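Local coordinates for protein aldehyde dehydrogenase (Listeria monocytogenes, PDB 3K9D) that probably acts as an oxidoreductase on aldehyde or oxo groups, with NAD or NADP as the acceptor, at residues G222-E227 and K237-S242; E265-E270 and L347-A352. All coordinates share one frame; numbering follows the deposited sequence.

Contact 1 (G222-E227 and K237-S242)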
loop_
_atom_site.group_PDB
_atom_site.type_symbol
_atom_site.label_atom_id
_atom_site.label_comp_id
_atom_site.label_asym_id
_atom_site.label_seq_id
_atom_site.Cartn_x
_atom_site.Cartn_y
_atom_site.Cartn_z
ATOM N N GLY A 222 -16.298 11.498 -12.907
ATOM C CA GLY A 222 -15.437 12.025 -13.948
ATOM C C GLY A 222 -16.104 12.960 -14.933
ATOM O O GLY A 222 -17.069 12.561 -15.585
ATOM N N PRO A 223 -15.606 14.214 -15.030
ATOM C CA PRO A 223 -16.006 15.089 -16.142
ATOM C C PRO A 223 -15.487 14.573 -17.480
ATOM O O PRO A 223 -14.418 13.927 -17.532
ATOM C CB PRO A 223 -15.332 16.435 -15.807
ATOM C CG PRO A 223 -14.991 16.355 -14.349
ATOM C CD PRO A 223 -14.665 14.895 -14.121
ATOM N N ALA A 224 -16.240 14.838 -18.549
ATOM C CA ALA A 224 -15.765 14.597 -19.924
ATOM C C ALA A 224 -15.683 15.924 -20.648
ATOM O O ALA A 224 -16.704 16.501 -21.004
ATOM C CB ALA A 224 -16.693 13.654 -20.670
ATOM N N PHE A 225 -14.462 16.405 -20.856
ATOM C CA PHE A 225 -14.229 17.688 -21.526
ATOM C C PHE A 225 -14.085 17.451 -23.044
ATOM O O PHE A 225 -13.091 16.905 -23.524
ATOM C CB PHE A 225 -13.008 18.409 -20.901
ATOM C CG PHE A 225 -12.606 19.705 -21.588
ATOM C CD1 PHE A 225 -13.547 20.565 -22.135
ATOM C CD2 PHE A 225 -11.265 20.064 -21.659
ATOM C CE1 PHE A 225 -13.158 21.734 -22.769
ATOM C CE2 PHE A 225 -10.862 21.241 -22.276
ATOM C CZ PHE A 225 -11.815 22.075 -22.841
ATOM N N ILE A 226 -15.117 17.829 -23.791
ATOM C CA ILE A 226 -15.013 17.798 -25.241
ATOM C C ILE A 226 -14.397 19.136 -25.604
ATOM O O ILE A 226 -15.085 20.163 -25.635
ATOM C CB ILE A 226 -16.379 17.645 -25.938
ATOM C CG1 ILE A 226 -17.152 16.441 -25.399
ATOM C CG2 ILE A 226 -16.194 17.565 -27.442
ATOM C CD1 ILE A 226 -18.585 16.313 -25.991
ATOM N N GLU A 227 -13.086 19.118 -25.825
ATOM C CA GLU A 227 -12.334 20.304 -26.129
ATOM C C GLU A 227 -12.604 20.655 -27.596
ATOM O O GLU A 227 -13.054 19.798 -28.351
ATOM C CB GLU A 227 -10.855 20.049 -25.809
ATOM C CG GLU A 227 -9.946 21.255 -25.916
ATOM C CD GLU A 227 -9.312 21.383 -27.283
ATOM O OE1 GLU A 227 -9.153 20.345 -27.963
ATOM O OE2 GLU A 227 -8.978 22.518 -27.672
ATOM N N LYS A 237 -20.407 9.657 -29.327
ATOM C CA LYS A 237 -20.590 8.191 -29.396
ATOM C C LYS A 237 -19.879 7.497 -28.234
ATOM O O LYS A 237 -20.435 6.606 -27.611
ATOM C CB LYS A 237 -20.069 7.650 -30.732
ATOM C CG LYS A 237 -20.163 6.146 -30.926
ATOM C CD LYS A 237 -19.262 5.701 -32.073
ATOM C CE LYS A 237 -19.245 4.181 -32.202
ATOM N NZ LYS A 237 -18.499 3.515 -31.078
ATOM N N HIS A 238 -18.655 7.929 -27.946
ATOM C CA HIS A 238 -17.893 7.390 -26.814
ATOM C C HIS A 238 -18.588 7.630 -25.465
ATOM O O HIS A 238 -18.737 6.708 -24.678
ATOM C CB HIS A 238 -16.468 7.931 -26.809
ATOM C CG HIS A 238 -15.578 7.315 -27.849
ATOM N ND1 HIS A 238 -14.358 7.853 -28.196
ATOM C CD2 HIS A 238 -15.724 6.199 -28.605
ATOM C CE1 HIS A 238 -13.797 7.105 -29.128
ATOM N NE2 HIS A 238 -14.603 6.094 -29.392
ATOM N N ILE A 239 -19.036 8.854 -25.232
ATOM C CA ILE A 239 -19.693 9.232 -23.974
ATOM C C ILE A 239 -20.993 8.434 -23.817
ATOM O O ILE A 239 -21.307 7.959 -22.731
ATOM C CB ILE A 239 -19.960 10.766 -23.917
ATOM C CG1 ILE A 239 -18.629 11.532 -23.867
ATOM C CG2 ILE A 239 -20.850 11.145 -22.722
ATOM C CD1 ILE A 239 -18.745 13.037 -24.022
ATOM N N LEU A 240 -21.734 8.282 -24.915
ATOM C CA LEU A 240 -22.956 7.485 -24.904
ATOM C C LEU A 240 -22.667 6.000 -24.734
ATOM O O LEU A 240 -23.376 5.344 -23.987
ATOM C CB LEU A 240 -23.825 7.744 -26.147
ATOM C CG LEU A 240 -24.313 9.190 -26.291
ATOM C CD1 LEU A 240 -25.158 9.314 -27.539
ATOM C CD2 LEU A 240 -25.113 9.626 -25.067
ATOM N N ASP A 241 -21.620 5.493 -25.398
ATOM C CA ASP A 241 -21.210 4.067 -25.290
ATOM C C ASP A 241 -20.950 3.673 -23.844
ATOM O O ASP A 241 -21.334 2.584 -23.405
ATOM C CB ASP A 241 -19.937 3.766 -26.106
ATOM C CG ASP A 241 -20.205 3.574 -27.601
ATOM O OD1 ASP A 241 -21.378 3.441 -28.004
ATOM O OD2 ASP A 241 -19.227 3.562 -28.378
ATOM N N SER A 242 -20.281 4.573 -23.124
ATOM C CA SER A 242 -19.907 4.366 -21.724
ATOM C C SER A 242 -21.041 4.657 -20.743
ATOM O O SER A 242 -21.333 3.854 -19.857
ATOM C CB SER A 242 -18.673 5.219 -21.412
ATOM O OG SER A 242 -18.667 5.693 -20.087
#

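Contact 2 (E265-E270 and L347-A352)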
loop_
_atom_site.group_PDB
_atom_site.type_symbol
_atom_site.label_atom_id
_atom_site.label_comp_id
_atom_site.label_asym_id
_atom_site.label_seq_id
_atom_site.Cartn_x
_atom_site.Cartn_y
_atom_site.Cartn_z
ATOM N N GLU A 265 -23.330 24.716 -29.007
ATOM C CA GLU A 265 -24.353 24.451 -30.027
ATOM C C GLU A 265 -24.110 23.172 -30.813
ATOM O O GLU A 265 -25.011 22.350 -30.942
ATOM C CB GLU A 265 -24.434 25.605 -31.025
ATOM C CG GLU A 265 -25.566 26.567 -30.790
ATOM C CD GLU A 265 -25.747 27.538 -31.947
ATOM O OE1 GLU A 265 -25.698 28.759 -31.700
ATOM O OE2 GLU A 265 -25.922 27.088 -33.101
ATOM N N ALA A 266 -22.892 23.015 -31.330
ATOM C CA ALA A 266 -22.528 21.836 -32.119
ATOM C C ALA A 266 -22.597 20.539 -31.309
ATOM O O ALA A 266 -23.082 19.512 -31.802
ATOM C CB ALA A 266 -21.143 22.019 -32.723
ATOM N N VAL A 267 -22.127 20.605 -30.061
ATOM C CA VAL A 267 -22.150 19.469 -29.142
ATOM C C VAL A 267 -23.580 19.066 -28.730
ATOM O O VAL A 267 -23.932 17.875 -28.749
ATOM C CB VAL A 267 -21.244 19.720 -27.887
ATOM C CG1 VAL A 267 -21.461 18.643 -26.849
ATOM C CG2 VAL A 267 -19.762 19.723 -28.309
ATOM N N ILE A 268 -24.393 20.051 -28.368
ATOM C CA ILE A 268 -25.796 19.795 -28.011
ATOM C C ILE A 268 -26.542 19.157 -29.191
ATOM O O ILE A 268 -27.168 18.112 -29.017
ATOM C CB ILE A 268 -26.505 21.071 -27.467
ATOM C CG1 ILE A 268 -25.837 21.493 -26.146
ATOM C CG2 ILE A 268 -28.015 20.839 -27.297
ATOM C CD1 ILE A 268 -26.551 22.540 -25.366
ATOM N N ALA A 269 -26.397 19.734 -30.389
ATOM C CA ALA A 269 -27.008 19.181 -31.612
ATOM C C ALA A 269 -26.628 17.717 -31.897
ATOM O O ALA A 269 -27.481 16.900 -32.244
ATOM C CB ALA A 269 -26.704 20.074 -32.815
ATOM N N GLU A 270 -25.352 17.388 -31.719
ATOM C CA GLU A 270 -24.878 16.026 -31.904
ATOM C C GLU A 270 -25.377 15.071 -30.826
ATOM O O GLU A 270 -25.779 13.936 -31.144
ATOM C CB GLU A 270 -23.354 15.999 -32.009
ATOM C CG GLU A 270 -22.738 14.679 -32.488
ATOM C CD GLU A 270 -23.209 14.218 -33.859
ATOM O OE1 GLU A 270 -23.598 15.060 -34.689
ATOM O OE2 GLU A 270 -23.209 12.987 -34.093
ATOM N N LEU A 347 -26.535 12.754 -16.999
ATOM C CA LEU A 347 -25.377 13.642 -17.097
ATOM C C LEU A 347 -25.676 15.087 -16.698
ATOM O O LEU A 347 -26.753 15.602 -16.986
ATOM C CB LEU A 347 -24.847 13.655 -18.535
ATOM C CG LEU A 347 -24.167 12.400 -19.061
ATOM C CD1 LEU A 347 -24.033 12.494 -20.567
ATOM C CD2 LEU A 347 -22.795 12.169 -18.382
ATOM N N ALA A 348 -24.718 15.725 -16.020
ATOM C CA ALA A 348 -24.615 17.190 -16.003
ATOM C C ALA A 348 -23.968 17.721 -17.271
ATOM O O ALA A 348 -23.202 17.020 -17.926
ATOM C CB ALA A 348 -23.822 17.666 -14.770
ATOM N N PHE A 349 -24.257 18.976 -17.606
ATOM C CA PHE A 349 -23.670 19.631 -18.779
ATOM C C PHE A 349 -23.208 21.057 -18.430
ATOM O O PHE A 349 -24.032 21.926 -18.157
ATOM C CB PHE A 349 -24.688 19.666 -19.923
ATOM C CG PHE A 349 -24.105 20.051 -21.257
ATOM C CD1 PHE A 349 -23.839 19.079 -22.218
ATOM C CD2 PHE A 349 -23.855 21.395 -21.574
ATOM C CE1 PHE A 349 -23.310 19.420 -23.435
ATOM C CE2 PHE A 349 -23.315 21.740 -22.802
ATOM C CZ PHE A 349 -23.064 20.761 -23.734
ATOM N N TYR A 350 -21.894 21.287 -18.449
ATOM C CA TYR A 350 -21.320 22.597 -18.098
ATOM C C TYR A 350 -20.750 23.307 -19.317
ATOM O O TYR A 350 -20.204 22.669 -20.225
ATOM C CB TYR A 350 -20.170 22.452 -17.105
ATOM C CG TYR A 350 -20.499 21.926 -15.726
ATOM C CD1 TYR A 350 -20.807 22.801 -14.680
ATOM C CD2 TYR A 350 -20.448 20.559 -15.454
ATOM C CE1 TYR A 350 -21.066 22.324 -13.393
ATOM C CE2 TYR A 350 -20.740 20.066 -14.174
ATOM C CZ TYR A 350 -21.034 20.953 -13.150
ATOM O OH TYR A 350 -21.301 20.479 -11.887
ATOM N N THR A 351 -20.833 24.631 -19.301
ATOM C CA THR A 351 -20.219 25.475 -20.323
ATOM C C THR A 351 -19.147 26.384 -19.704
ATOM O O THR A 351 -19.402 27.117 -18.746
ATOM C CB THR A 351 -21.272 26.311 -21.071
ATOM O OG1 THR A 351 -22.340 25.451 -21.507
ATOM C CG2 THR A 351 -20.651 27.020 -22.287
ATOM N N ALA A 352 -17.942 26.278 -20.251
ATOM C CA ALA A 352 -16.780 27.093 -19.886
ATOM C C ALA A 352 -16.384 27.914 -21.112
ATOM O O ALA A 352 -16.862 27.624 -22.210
ATOM C CB ALA A 352 -15.643 26.186 -19.464
#

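Contact 1 (G222-E227 and K237-S242)
In both I239 and I226 the CG1 branch stands beside the backbone N, opposite the carbonyl carbon (chi1 -66° and -53°), and chi2 extends it (171° in I239), so that two stretched ethyl arms reach across the gap between helix and strand. They meet at their ends, I239 CD1 lying 3.8 Å from I226 CD1, with the two side chains set at a slant to each other. I239 CD1 also reaches A224, 4.0 Å from A224 CB. One helix side chain thus bridges two strand residues whose side chains share a face of the sheet, while F225 between them turns to the other face and meets F388. No hydrogen bond crosses here; the touch is wholly apolar and buried, with F271 of helix 261-273 packing on both isoleucines. The side of the helix turned to the second subunit carries K237, H238 and D241. K237 NZ makes a salt bridge with D241 OD2 at 2.8 Å, one turn on, the oxygen offering its syn lone pair, and others with E451 and E453 of the second subunit. Strand 223-226, helix 232-243 and parallel strand 256-260 form a right-handed beta-alpha-beta crossover, the repeating unit of an alpha/beta fold.

Contact 2 (E265-E270 and L347-A352)
F349 points its ring from strand 346-352 into helix 261-273, where V267 and I268 receive its far end. Its CG lies anti to the backbone N (chi1 -168°), which carries the ring outward from the sheet. V267 CG1 sits at the ring edge, near the ring plane, 4.0 Å from F349 CE1. I268 arrives from another direction: its CG1, rather than the terminal CD1, makes the closest approach, 3.7 Å from F349 CZ and oblique to the ring. Two neighbouring helix residues therefore hold one aromatic end, although the backbones stay well apart, with 9.5 Å between I268 CA and F349 CA. The enclosed side is that of V267, which is buried, with V259 of strand 256-260 touching both V267 and F349, and I232 packing on V267. Outward the contact gives way to solvent: I268 is partly exposed, and E265, A266 and A269 are exposed, while E270 OE2 takes a hydrogen bond from Q274 NE2. Nothing but apolar contact joins the two segments. On the strand, Y350 goes to the opposite face and meets helix 355-368. A helix laid over a parallel sheet whose strands alternate side chains between two helical layers is characteristic of a three-layer alpha/beta/alpha sandwich.

How the contacts relate
Both contacts fix helices to one face of the same seven-stranded parallel sheet, contact 1 through strand 223-226 and contact 2 through strand 346-352, with strand 256-260 lying between them. Their centres are 11 Å apart and they join directly: I226 CD1 is 3.8 Å from V267 CG1, and I239 CG2 packs on L347 CD1, so the hydrophobic layer is continuous. Contact 1 is fully buried, uses aliphatic side chains alone and lies within a local beta-alpha-beta crossover; the polar side of its helix faces the second subunit. Contact 2 joins more distant parts of the chain, brings in an aromatic ring and lies nearer the surface, with no other subunit touching its segments.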